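Local structure of N-(5'-phosphoribosyl)anthranilate isomerase (5LHF) at residues 62-70 with 89-97. The protein catalyses the isomerisation of N-(5-phospho-beta-D-ribosyl)anthranilate to 1-(2-carboxyphenylamino)-1-deoxy-D-ribulose 5-phosphate, the third step from chorismate to tryptophan. Numbering follows the deposited sequence.
Sequences KTFPEWANA and AVNRLKDEY
Phe64 reaches across as a knob into the hole formed by Ala89, Arg92, Leu93 and Glu96, its CG set anti to the backbone N, which carries the ring out to the neighbouring helix. The guanidinium of Arg92 lies flat over one ring face, a cation-pi stack with CZ of Arg92 3.7 Å from the ring centroid of Phe64 and the planes 21° apart. A bend at chi3 turns the guanidinium over the ring, offset toward its rim. Glu96, one turn on, holds the guanidinium side-on in a salt bridge: NE of Arg92 gives a nearly straight 3.0 Å bond to OE1 of Glu96, and NH2 of Arg92 meets the syn lone pair of OE2. Deeper in, CD2 of Leu93 touches Phe64 CE2 at 3.7 Å, while Leu93 CD1 packs on Trp67 CB, also at 3.7 Å. Further along, Tyr97 turns its ring edge to Phe64 CZ and brings CE1 to within 3.6 Å of Ala68 CB; its hydroxyl is hydrogen-bonded to Glu72. Thr63 N-caps helix 64-74, its OG1 bonded to Glu66 OE1. Segments 64-70 and 89-97 run 27° from parallel on consecutive outer helices of the TIM barrel, and Trp67 and Leu93 both rest on Ile79 of the intervening strand 78-81.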
# COMPACT_ATOMS: atom_id res chain seq x y z
N LYS A 62 -1.33 9.73 -12.82
CA LYS A 62 -0.47 9.14 -13.83
C LYS A 62 0.72 10.01 -14.22
O LYS A 62 1.74 9.47 -14.66
CB LYS A 62 -1.28 8.83 -15.10
CG LYS A 62 -2.53 7.98 -14.85
CD LYS A 62 -3.28 7.67 -16.14
CE LYS A 62 -2.44 6.83 -17.08
NZ LYS A 62 -2.07 5.50 -16.51
N THR A 63 0.63 11.33 -14.05
CA THR A 63 1.60 12.25 -14.62
C THR A 63 2.32 13.06 -13.55
O THR A 63 1.79 13.29 -12.46
CB THR A 63 0.94 13.22 -15.63
OG1 THR A 63 0.20 14.24 -14.94
CG2 THR A 63 0.01 12.47 -16.55
N PHE A 64 3.53 13.49 -13.88
CA PHE A 64 4.31 14.30 -12.94
C PHE A 64 3.58 15.56 -12.50
O PHE A 64 3.57 15.86 -11.29
CB PHE A 64 5.67 14.64 -13.56
CG PHE A 64 6.52 15.53 -12.70
CD1 PHE A 64 6.45 16.91 -12.82
CD2 PHE A 64 7.39 14.98 -11.77
CE1 PHE A 64 7.22 17.73 -12.03
CE2 PHE A 64 8.16 15.79 -10.97
CZ PHE A 64 8.08 17.17 -11.10
N PRO A 65 2.97 16.36 -13.39
CA PRO A 65 2.37 17.62 -12.91
C PRO A 65 1.24 17.41 -11.92
O PRO A 65 1.07 18.20 -10.99
CB PRO A 65 1.87 18.28 -14.20
CG PRO A 65 2.70 17.69 -15.27
CD PRO A 65 2.96 16.27 -14.85
N GLU A 66 0.44 16.36 -12.12
CA GLU A 66 -0.58 15.99 -11.15
C GLU A 66 0.03 15.70 -9.79
O GLU A 66 -0.40 16.23 -8.76
CB GLU A 66 -1.35 14.78 -11.67
CG GLU A 66 -2.17 15.07 -12.90
CD GLU A 66 -2.86 13.83 -13.41
OE1 GLU A 66 -2.20 13.03 -14.11
OE2 GLU A 66 -4.04 13.65 -13.09
N TRP A 67 1.05 14.84 -9.76
CA TRP A 67 1.69 14.52 -8.48
C TRP A 67 2.33 15.75 -7.86
O TRP A 67 2.22 15.97 -6.65
CB TRP A 67 2.72 13.42 -8.67
CG TRP A 67 2.12 12.08 -8.54
CD1 TRP A 67 1.81 11.21 -9.56
CD2 TRP A 67 1.73 11.42 -7.32
NE1 TRP A 67 1.27 10.05 -9.04
CE2 TRP A 67 1.20 10.17 -7.67
CE3 TRP A 67 1.79 11.78 -5.97
CZ2 TRP A 67 0.73 9.26 -6.72
CZ3 TRP A 67 1.30 10.89 -5.03
CH2 TRP A 67 0.79 9.63 -5.41
N ALA A 68 3.04 16.55 -8.66
CA ALA A 68 3.71 17.73 -8.13
C ALA A 68 2.72 18.69 -7.49
O ALA A 68 2.97 19.23 -6.41
CB ALA A 68 4.48 18.44 -9.25
N ASN A 69 1.59 18.93 -8.16
CA ASN A 69 0.57 19.79 -7.56
C ASN A 69 0.09 19.22 -6.23
O ASN A 69 -0.09 19.96 -5.25
CB ASN A 69 -0.62 19.94 -8.51
CG ASN A 69 -1.75 20.72 -7.86
OD1 ASN A 69 -1.64 21.94 -7.66
ND2 ASN A 69 -2.84 20.03 -7.50
N ALA A 70 -0.15 17.91 -6.17
CA ALA A 70 -0.70 17.34 -4.95
C ALA A 70 0.32 17.37 -3.82
O ALA A 70 -0.04 17.58 -2.66
CB ALA A 70 -1.20 15.92 -5.21
N ALA A 89 9.93 9.89 -14.00
CA ALA A 89 9.01 10.80 -13.32
C ALA A 89 8.96 10.53 -11.82
O ALA A 89 8.90 11.47 -11.01
CB ALA A 89 7.62 10.68 -13.95
N VAL A 90 8.98 9.25 -11.42
CA VAL A 90 9.10 8.92 -10.00
C VAL A 90 10.34 9.57 -9.39
O VAL A 90 10.29 10.15 -8.31
CB VAL A 90 9.10 7.39 -9.81
CG1 VAL A 90 9.36 7.03 -8.35
CG2 VAL A 90 7.78 6.80 -10.25
N ASN A 91 11.48 9.49 -10.09
CA ASN A 91 12.71 10.07 -9.58
C ASN A 91 12.64 11.59 -9.51
O ASN A 91 13.19 12.20 -8.58
CB ASN A 91 13.90 9.64 -10.43
CG ASN A 91 14.42 8.27 -10.05
OD1 ASN A 91 13.87 7.59 -9.17
ND2 ASN A 91 15.47 7.84 -10.73
N ARG A 92 11.97 12.22 -10.48
CA ARG A 92 11.83 13.67 -10.43
C ARG A 92 11.13 14.11 -9.16
O ARG A 92 11.49 15.14 -8.57
CB ARG A 92 11.08 14.19 -11.67
CG ARG A 92 11.88 14.17 -12.99
CD ARG A 92 11.23 15.06 -14.07
NE ARG A 92 11.03 16.42 -13.59
CZ ARG A 92 10.15 17.29 -14.09
NH1 ARG A 92 9.36 16.96 -15.10
NH2 ARG A 92 10.06 18.49 -13.55
N LEU A 93 10.13 13.35 -8.71
CA LEU A 93 9.42 13.71 -7.49
C LEU A 93 10.33 13.63 -6.27
O LEU A 93 10.27 14.50 -5.40
CB LEU A 93 8.20 12.81 -7.31
CG LEU A 93 7.08 13.08 -8.32
CD1 LEU A 93 6.07 11.95 -8.26
CD2 LEU A 93 6.40 14.41 -7.97
N LYS A 94 11.14 12.57 -6.17
CA LYS A 94 12.03 12.43 -5.01
C LYS A 94 13.05 13.56 -4.95
O LYS A 94 13.36 14.06 -3.87
CB LYS A 94 12.73 11.07 -5.05
CG LYS A 94 11.79 9.88 -4.97
CD LYS A 94 12.32 8.71 -5.79
CE LYS A 94 13.74 8.34 -5.37
NZ LYS A 94 14.31 7.36 -6.33
N ASP A 95 13.60 13.96 -6.10
CA ASP A 95 14.63 15.00 -6.08
C ASP A 95 14.05 16.39 -5.91
O ASP A 95 14.60 17.20 -5.16
CB ASP A 95 15.47 14.92 -7.35
CG ASP A 95 16.24 13.62 -7.45
OD1 ASP A 95 16.78 13.18 -6.42
OD2 ASP A 95 16.29 13.04 -8.56
N GLU A 96 12.94 16.68 -6.59
CA GLU A 96 12.40 18.03 -6.59
C GLU A 96 11.47 18.31 -5.43
O GLU A 96 11.27 19.48 -5.08
CB GLU A 96 11.70 18.29 -7.93
CG GLU A 96 12.69 18.30 -9.09
CD GLU A 96 12.02 18.31 -10.44
OE1 GLU A 96 12.56 17.68 -11.37
OE2 GLU A 96 10.95 18.95 -10.57
N TYR A 97 10.92 17.27 -4.80
CA TYR A 97 10.05 17.46 -3.65
C TYR A 97 10.49 16.68 -2.42
O TYR A 97 9.97 16.93 -1.34
CB TYR A 97 8.60 17.11 -4.01
CG TYR A 97 8.04 18.06 -5.04
CD1 TYR A 97 8.04 17.73 -6.39
CD2 TYR A 97 7.57 19.31 -4.67
CE1 TYR A 97 7.54 18.61 -7.34
CE2 TYR A 97 7.07 20.20 -5.61
CZ TYR A 97 7.06 19.85 -6.95
OH TYR A 97 6.57 20.74 -7.89